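Local coordinates for protein glycosyl hyrolase, family 3 (Deinococcus radiodurans, PDB 3TEV) that probably hydrolyses O-glycosidic bonds, as a glycoside hydrolase of family 3 built on a TIM-barrel scaffold, at residues A[131-136]-A[176-181]; A[181-186]-A[225-230]. One frame throughout, in Å; residues are numbered along the deposited sequence.

Contact 1 (A[131-136]-A[176-181]); sequences TPVLDI and CAKHFP
D135 grips H179 with both carboxylate oxygens. D135 OD2 takes the ring N-H of H179 ND1 at 2.8 Å on its syn lone pair, and the carboxylate lies nearly coplanar with the imidazole, 12° between the planes. This bond assigns ND1 as donor and fixes the rotation of the ring. D135 OD1 receives the backbone N of H179 at 2.9 Å, a straight bond that reaches it well out of the carboxylate plane. The same OD1 probably also accepts the backbone N of H183, so that one buried oxygen serves two amides. With CG of D135 anti to its own carbonyl carbon (chi1 -53°), the acid swings across to H179. Earlier in both segments the backbones run side by side in the same direction. L134 N donates to K178 O at 2.8 Å, almost straight, K178 N donates to P132 O at 3.1 Å, and C176 N makes only a weak bond to T131 O. V133 and K178 form a single beta bridge; P132 O and K178 O each receive a CA-H as well, from A177 and V133. Apolar contact is slight: L134 CD1 meets A177 CB at 3.6 Å, and V133 CG2 lies 3.8 Å from K178 CE. The extended lysine ends at F130 O, which binds NZ, with a long, weak ion pair to D80 beyond. A non-proline cis peptide joins K178 to H179, where the strand turns a corner. The pairing prolongs the parallel barrel sheet from strand 128-129 along strand 174-180, whose A177 and F180 bond on to strand 221-224 and A225, while P132 rests on helix 154-169 and L134 on helix 210-215.

Contact 2 (A[181-186]-A[225-230]); sequences PGHGDT and AHIVYD
Y229 meets P181 with the CD2-CE2-CZ side of its ring and G182 with its hydroxyl. From CB, which meets nothing of 181-186, the side chain leaves beside its backbone N (chi1 -61°) and heads for the other segment. Y229 CD2 is the first atom to touch, 3.8 Å from P181 CG. Y229 CE2 is closest packed, only 3.2 Å from P181 CD, and CZ also lies against that methylene. The proline comes from the opposite direction and lays P181 CG over one face of the phenol, 3.8 Å from the Y229 ring centroid and toward the rim, a CH-pi contact. At the tip, Y229 OH donates to G182 O at 2.7 Å. The carbonyl sits at the edge of the ring, near its plane, but the hydroxyl stands 58° out of the plane of the carbonyl, above it. A225 CB adds a looser apolar contact to P181 CD. I227 does similar work with an aliphatic tip. I227 CD1 lies over one face of the H183 imidazole, 3.6 Å from its centroid, another CH-pi contact, and I227 CD1 also touches T186 CG2 at 3.7 Å. H183 meets the H179 ring edge to face. The contact packs the loop after barrel strand 174-180 against the one after its neighbour 221-224; strand 228-229 pairs with 196-197, where V197 backs T186, I227 and Y229. Polar anchors of 181-186 lie outside this contact, among them the D185-K199 salt bridge and the bonds of N142. Across it, one hydrogen bond pins the glycine carbonyl, and the loop otherwise meets 225-230 by fitting proline and histidine rings against tyrosine and isoleucine.

How the contacts relate
The two contacts follow one another along the chain, with P181 common to both and their centres about 11 Å apart. A225 N reaches F180 O at 2.7 Å, a probable hydrogen bond, and the shared oxygen of D135 supplies a second tie through H183. Contact 1 thereby anchors the start of the loop 181-186, and contact 2 holds that loop against 225-230. Together they hold the run K178 to H183, whose sequence KHFPGH fits the signature of family 3 enzymes related to NagZ, where it helps form the sugar-binding pocket. H179 also touches D262, which by similarity is the probable nucleophile; this would place H179 at the catalytic centre.

Contact 1 (A[131-136]-A[176-181])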
ATOM      1  N   THR A 131       4.596  -5.160  -3.565  1.00 40.61           N
ATOM      2  CA  THR A 131       6.065  -5.303  -3.533  1.00 41.60           C
ATOM      3  C   THR A 131       6.603  -4.153  -4.388  1.00 41.09           C
ATOM      4  O   THR A 131       5.845  -3.569  -5.166  1.00 40.69           O
ATOM      5  CB  THR A 131       6.630  -6.643  -4.146  1.00 42.31           C
ATOM      6  OG1 THR A 131       5.953  -6.953  -5.377  1.00 45.56           O
ATOM      7  CG2 THR A 131       6.564  -7.804  -3.167  1.00 42.88           C
ATOM      8  N   PRO A 132       7.903  -3.825  -4.252  1.00 40.77           N
ATOM      9  CA  PRO A 132       8.879  -4.499  -3.387  1.00 41.02           C
ATOM     10  C   PRO A 132       8.907  -3.968  -1.950  1.00 41.37           C
ATOM     11  O   PRO A 132       8.550  -2.819  -1.685  1.00 41.08           O
ATOM     12  CB  PRO A 132      10.213  -4.182  -4.068  1.00 40.84           C
ATOM     13  CG  PRO A 132       9.988  -2.767  -4.629  1.00 40.88           C
ATOM     14  CD  PRO A 132       8.512  -2.713  -5.013  1.00 40.72           C
ATOM     15  N   VAL A 133       9.342  -4.828  -1.041  1.00 41.74           N
ATOM     16  CA  VAL A 133       9.785  -4.414   0.264  1.00 41.80           C
ATOM     17  C   VAL A 133      11.083  -3.628   0.026  1.00 42.07           C
ATOM     18  O   VAL A 133      12.000  -4.139  -0.609  1.00 42.40           O
ATOM     19  CB  VAL A 133      10.055  -5.665   1.131  1.00 41.91           C
ATOM     20  CG1 VAL A 133      10.896  -5.326   2.377  1.00 41.23           C
ATOM     21  CG2 VAL A 133       8.733  -6.344   1.504  1.00 41.14           C
ATOM     22  N   LEU A 134      11.136  -2.382   0.494  1.00 42.04           N
ATOM     23  CA  LEU A 134      12.367  -1.589   0.443  1.00 42.41           C
ATOM     24  C   LEU A 134      12.899  -1.369   1.848  1.00 43.74           C
ATOM     25  O   LEU A 134      13.794  -0.549   2.061  1.00 43.74           O
ATOM     26  CB  LEU A 134      12.147  -0.235  -0.243  1.00 41.90           C
ATOM     27  CG  LEU A 134      11.619  -0.192  -1.682  1.00 40.99           C
ATOM     28  CD1 LEU A 134      11.424   1.255  -2.197  1.00 38.49           C
ATOM     29  CD2 LEU A 134      12.533  -0.976  -2.600  1.00 39.44           C
ATOM     30  N   ASP A 135      12.322  -2.080   2.815  1.00 45.31           N
ATOM     31  CA  ASP A 135      12.852  -2.111   4.177  1.00 47.20           C
ATOM     32  C   ASP A 135      14.265  -2.695   4.117  1.00 48.61           C
ATOM     33  O   ASP A 135      14.554  -3.553   3.285  1.00 48.01           O
ATOM     34  CB  ASP A 135      11.959  -2.956   5.104  1.00 47.20           C
ATOM     35  CG  ASP A 135      10.486  -2.526   5.070  1.00 47.65           C
ATOM     36  OD1 ASP A 135      10.189  -1.310   5.020  1.00 47.14           O
ATOM     37  OD2 ASP A 135       9.613  -3.417   5.109  1.00 48.90           O
ATOM     38  N   ILE A 136      15.135  -2.204   4.996  1.00 50.87           N
ATOM     39  CA  ILE A 136      16.512  -2.667   5.085  1.00 53.49           C
ATOM     40  C   ILE A 136      16.714  -3.474   6.357  1.00 56.34           C
ATOM     41  O   ILE A 136      16.528  -2.967   7.465  1.00 56.32           O
ATOM     42  CB  ILE A 136      17.507  -1.481   5.107  1.00 53.06           C
ATOM     43  CG1 ILE A 136      17.303  -0.582   3.892  1.00 51.96           C
ATOM     44  CG2 ILE A 136      18.966  -1.993   5.185  1.00 52.46           C
ATOM     45  CD1 ILE A 136      18.007   0.737   4.006  1.00 51.63           C
ATOM     46  N   CYS A 176       3.750  -1.680  -5.418  1.00 38.88           N
ATOM     47  CA  CYS A 176       3.644  -0.699  -4.337  1.00 39.34           C
ATOM     48  C   CYS A 176       4.788  -0.929  -3.363  1.00 40.22           C
ATOM     49  O   CYS A 176       4.844  -1.983  -2.732  1.00 40.77           O
ATOM     50  CB  CYS A 176       2.298  -0.837  -3.631  1.00 39.17           C
ATOM     51  SG  CYS A 176       1.954   0.367  -2.298  1.00 39.13           S
ATOM     52  N   ALA A 177       5.702   0.033  -3.266  1.00 40.47           N
ATOM     53  CA  ALA A 177       6.836  -0.055  -2.356  1.00 41.10           C
ATOM     54  C   ALA A 177       6.360   0.048  -0.895  1.00 41.94           C
ATOM     55  O   ALA A 177       5.479   0.853  -0.580  1.00 42.33           O
ATOM     56  CB  ALA A 177       7.825   1.051  -2.664  1.00 40.75           C
ATOM     57  N   LYS A 178       6.937  -0.762  -0.011  1.00 42.22           N
ATOM     58  CA  LYS A 178       6.581  -0.712   1.406  1.00 42.82           C
ATOM     59  C   LYS A 178       7.820  -0.993   2.286  1.00 43.34           C
ATOM     60  O   LYS A 178       8.806  -1.519   1.769  1.00 43.39           O
ATOM     61  CB  LYS A 178       5.465  -1.708   1.686  1.00 42.49           C
ATOM     62  CG  LYS A 178       5.776  -3.103   1.229  1.00 42.41           C
ATOM     63  CD  LYS A 178       4.566  -4.028   1.332  1.00 42.46           C
ATOM     64  CE  LYS A 178       5.046  -5.476   1.292  1.00 42.53           C
ATOM     65  NZ  LYS A 178       3.932  -6.434   1.126  1.00 41.38           N
ATOM     66  N   HIS A 179       7.823  -0.607   3.573  1.00 43.96           N
ATOM     67  CA  HIS A 179       6.790   0.229   4.232  1.00 44.72           C
ATOM     68  C   HIS A 179       7.392   1.570   4.612  1.00 44.43           C
ATOM     69  O   HIS A 179       8.187   1.661   5.550  1.00 45.01           O
ATOM     70  CB  HIS A 179       6.303  -0.413   5.525  1.00 44.64           C
ATOM     71  CG  HIS A 179       5.928  -1.846   5.384  1.00 47.11           C
ATOM     72  ND1 HIS A 179       6.860  -2.834   5.143  1.00 48.46           N
ATOM     73  CD2 HIS A 179       4.724  -2.467   5.467  1.00 49.39           C
ATOM     74  CE1 HIS A 179       6.245  -4.004   5.078  1.00 50.94           C
ATOM     75  NE2 HIS A 179       4.948  -3.809   5.268  1.00 51.07           N
ATOM     76  N   PHE A 180       6.999   2.610   3.906  1.00 43.62           N
ATOM     77  CA  PHE A 180       7.575   3.911   4.105  1.00 43.72           C
ATOM     78  C   PHE A 180       7.238   4.461   5.505  1.00 44.40           C
ATOM     79  O   PHE A 180       6.096   4.390   5.935  1.00 44.21           O
ATOM     80  CB  PHE A 180       7.051   4.830   3.014  1.00 43.33           C
ATOM     81  CG  PHE A 180       7.627   6.186   3.056  1.00 42.48           C
ATOM     82  CD1 PHE A 180       8.861   6.443   2.465  1.00 42.40           C
ATOM     83  CD2 PHE A 180       6.947   7.213   3.697  1.00 40.44           C
ATOM     84  CE1 PHE A 180       9.400   7.709   2.510  1.00 42.76           C
ATOM     85  CE2 PHE A 180       7.482   8.471   3.756  1.00 41.16           C
ATOM     86  CZ  PHE A 180       8.710   8.728   3.166  1.00 41.98           C
ATOM     87  N   PRO A 181       8.220   5.053   6.200  1.00 44.96           N
ATOM     88  CA  PRO A 181       9.576   5.360   5.770  1.00 45.56           C
ATOM     89  C   PRO A 181      10.662   4.301   6.036  1.00 46.16           C
ATOM     90  O   PRO A 181      11.842   4.639   5.945  1.00 46.12           O
ATOM     91  CB  PRO A 181       9.906   6.654   6.538  1.00 45.53           C
ATOM     92  CG  PRO A 181       8.733   6.995   7.340  1.00 45.74           C
ATOM     93  CD  PRO A 181       7.864   5.790   7.420  1.00 45.26           C
TER

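Contact 2 (A[181-186]-A[225-230])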
ATOM      1  N   PRO A 181       8.220   5.053   6.200  1.00 44.96           N
ATOM      2  CA  PRO A 181       9.576   5.360   5.770  1.00 45.56           C
ATOM      3  C   PRO A 181      10.662   4.301   6.036  1.00 46.16           C
ATOM      4  O   PRO A 181      11.842   4.639   5.945  1.00 46.12           O
ATOM      5  CB  PRO A 181       9.906   6.654   6.538  1.00 45.53           C
ATOM      6  CG  PRO A 181       8.733   6.995   7.340  1.00 45.74           C
ATOM      7  CD  PRO A 181       7.864   5.790   7.420  1.00 45.26           C
ATOM      8  N   GLY A 182      10.288   3.057   6.347  1.00 46.97           N
ATOM      9  CA  GLY A 182      11.252   1.952   6.471  1.00 48.21           C
ATOM     10  C   GLY A 182      11.082   1.179   7.762  1.00 49.94           C
ATOM     11  O   GLY A 182      11.298   1.735   8.851  1.00 49.99           O
ATOM     12  N   HIS A 183      10.723  -0.105   7.638  1.00 51.50           N
ATOM     13  CA  HIS A 183      10.375  -0.977   8.777  1.00 53.47           C
ATOM     14  C   HIS A 183      11.563  -1.766   9.300  1.00 54.93           C
ATOM     15  O   HIS A 183      11.425  -2.553  10.254  1.00 55.28           O
ATOM     16  CB  HIS A 183       9.311  -1.991   8.362  1.00 53.53           C
ATOM     17  CG  HIS A 183       8.286  -2.267   9.424  1.00 56.54           C
ATOM     18  ND1 HIS A 183       8.609  -2.776  10.669  1.00 58.21           N
ATOM     19  CD2 HIS A 183       6.936  -2.103   9.423  1.00 57.86           C
ATOM     20  CE1 HIS A 183       7.508  -2.907  11.393  1.00 58.93           C
ATOM     21  NE2 HIS A 183       6.478  -2.505  10.662  1.00 59.61           N
ATOM     22  N   GLY A 184      12.721  -1.575   8.675  1.00 55.96           N
ATOM     23  CA  GLY A 184      13.865  -2.435   8.927  1.00 58.30           C
ATOM     24  C   GLY A 184      14.373  -2.574  10.357  1.00 59.80           C
ATOM     25  O   GLY A 184      14.822  -3.652  10.751  1.00 59.78           O
ATOM     26  N   ASP A 185      14.313  -1.503  11.144  1.00 61.30           N
ATOM     27  CA  ASP A 185      15.007  -1.498  12.437  1.00 63.13           C
ATOM     28  C   ASP A 185      14.224  -0.812  13.565  1.00 63.81           C
ATOM     29  O   ASP A 185      14.721   0.088  14.243  1.00 63.26           O
ATOM     30  CB  ASP A 185      16.402  -0.896  12.263  1.00 63.35           C
ATOM     31  CG  ASP A 185      17.280  -1.075  13.489  1.00 64.60           C
ATOM     32  OD1 ASP A 185      17.135  -2.078  14.229  1.00 65.81           O
ATOM     33  OD2 ASP A 185      18.121  -0.190  13.711  1.00 65.94           O
ATOM     34  N   THR A 186      12.997  -1.283  13.764  1.00 65.62           N
ATOM     35  CA  THR A 186      12.029  -0.664  14.686  1.00 67.16           C
ATOM     36  C   THR A 186      12.108  -1.304  16.070  1.00 68.19           C
ATOM     37  O   THR A 186      12.507  -2.462  16.175  1.00 68.44           O
ATOM     38  CB  THR A 186      10.589  -0.777  14.120  1.00 66.96           C
ATOM     39  OG1 THR A 186      10.253  -2.151  13.888  1.00 67.47           O
ATOM     40  CG2 THR A 186      10.486  -0.056  12.798  1.00 67.28           C
ATOM     41  N   ALA A 225       3.969   3.035   6.820  1.00 40.86           N
ATOM     42  CA  ALA A 225       4.170   2.240   8.012  1.00 41.38           C
ATOM     43  C   ALA A 225       3.571   2.910   9.261  1.00 40.82           C
ATOM     44  O   ALA A 225       3.758   4.102   9.460  1.00 39.97           O
ATOM     45  CB  ALA A 225       5.688   2.131   8.194  1.00 41.64           C
ATOM     46  N   HIS A 226       2.916   2.135  10.124  1.00 41.40           N
ATOM     47  CA  HIS A 226       2.468   2.630  11.428  1.00 41.72           C
ATOM     48  C   HIS A 226       3.661   2.732  12.392  1.00 41.39           C
ATOM     49  O   HIS A 226       3.678   2.086  13.423  1.00 41.02           O
ATOM     50  CB  HIS A 226       1.416   1.699  12.054  1.00 42.32           C
ATOM     51  CG  HIS A 226       0.226   1.428  11.192  1.00 45.26           C
ATOM     52  ND1 HIS A 226      -0.411   2.410  10.451  1.00 46.97           N
ATOM     53  CD2 HIS A 226      -0.475   0.285  10.985  1.00 45.74           C
ATOM     54  CE1 HIS A 226      -1.431   1.871   9.807  1.00 47.38           C
ATOM     55  NE2 HIS A 226      -1.495   0.587  10.117  1.00 47.00           N
ATOM     56  N   ILE A 227       4.657   3.537  12.055  1.00 41.22           N
ATOM     57  CA  ILE A 227       5.859   3.633  12.875  1.00 41.18           C
ATOM     58  C   ILE A 227       6.132   5.089  13.216  1.00 40.37           C
ATOM     59  O   ILE A 227       5.943   5.966  12.384  1.00 39.68           O
ATOM     60  CB  ILE A 227       7.076   3.037  12.120  1.00 41.71           C
ATOM     61  CG1 ILE A 227       6.818   1.566  11.773  1.00 43.65           C
ATOM     62  CG2 ILE A 227       8.391   3.204  12.926  1.00 40.71           C
ATOM     63  CD1 ILE A 227       7.729   1.054  10.650  1.00 47.62           C
ATOM     64  N   VAL A 228       6.568   5.334  14.445  1.00 40.22           N
ATOM     65  CA  VAL A 228       6.892   6.680  14.893  1.00 40.59           C
ATOM     66  C   VAL A 228       8.393   6.901  14.675  1.00 41.36           C
ATOM     67  O   VAL A 228       9.216   6.142  15.209  1.00 41.48           O
ATOM     68  CB  VAL A 228       6.494   6.913  16.404  1.00 40.61           C
ATOM     69  CG1 VAL A 228       6.774   8.343  16.829  1.00 40.34           C
ATOM     70  CG2 VAL A 228       5.017   6.589  16.649  1.00 39.62           C
ATOM     71  N   TYR A 229       8.744   7.909  13.873  1.00 41.99           N
ATOM     72  CA  TYR A 229      10.156   8.315  13.680  1.00 43.10           C
ATOM     73  C   TYR A 229      10.424   9.604  14.449  1.00 44.58           C
ATOM     74  O   TYR A 229       9.975  10.674  14.020  1.00 45.07           O
ATOM     75  CB  TYR A 229      10.478   8.502  12.196  1.00 42.33           C
ATOM     76  CG  TYR A 229      10.286   7.229  11.420  1.00 43.08           C
ATOM     77  CD1 TYR A 229      11.374   6.464  10.976  1.00 42.94           C
ATOM     78  CD2 TYR A 229       9.002   6.757  11.173  1.00 44.25           C
ATOM     79  CE1 TYR A 229      11.171   5.253  10.293  1.00 44.07           C
ATOM     80  CE2 TYR A 229       8.790   5.588  10.492  1.00 45.10           C
ATOM     81  CZ  TYR A 229       9.860   4.834  10.061  1.00 45.08           C
ATOM     82  OH  TYR A 229       9.557   3.667   9.378  1.00 47.20           O
ATOM     83  N   ASP A 230      11.132   9.493  15.579  1.00 45.89           N
ATOM     84  CA  ASP A 230      11.499  10.640  16.419  1.00 47.96           C
ATOM     85  C   ASP A 230      12.066  11.830  15.635  1.00 48.30           C
ATOM     86  O   ASP A 230      11.810  12.989  15.971  1.00 49.00           O
ATOM     87  CB  ASP A 230      12.551  10.244  17.470  1.00 48.71           C
ATOM     88  CG  ASP A 230      12.038   9.246  18.496  1.00 50.82           C
ATOM     89  OD1 ASP A 230      10.837   8.924  18.517  1.00 52.44           O
ATOM     90  OD2 ASP A 230      12.860   8.772  19.303  1.00 55.01           O
TER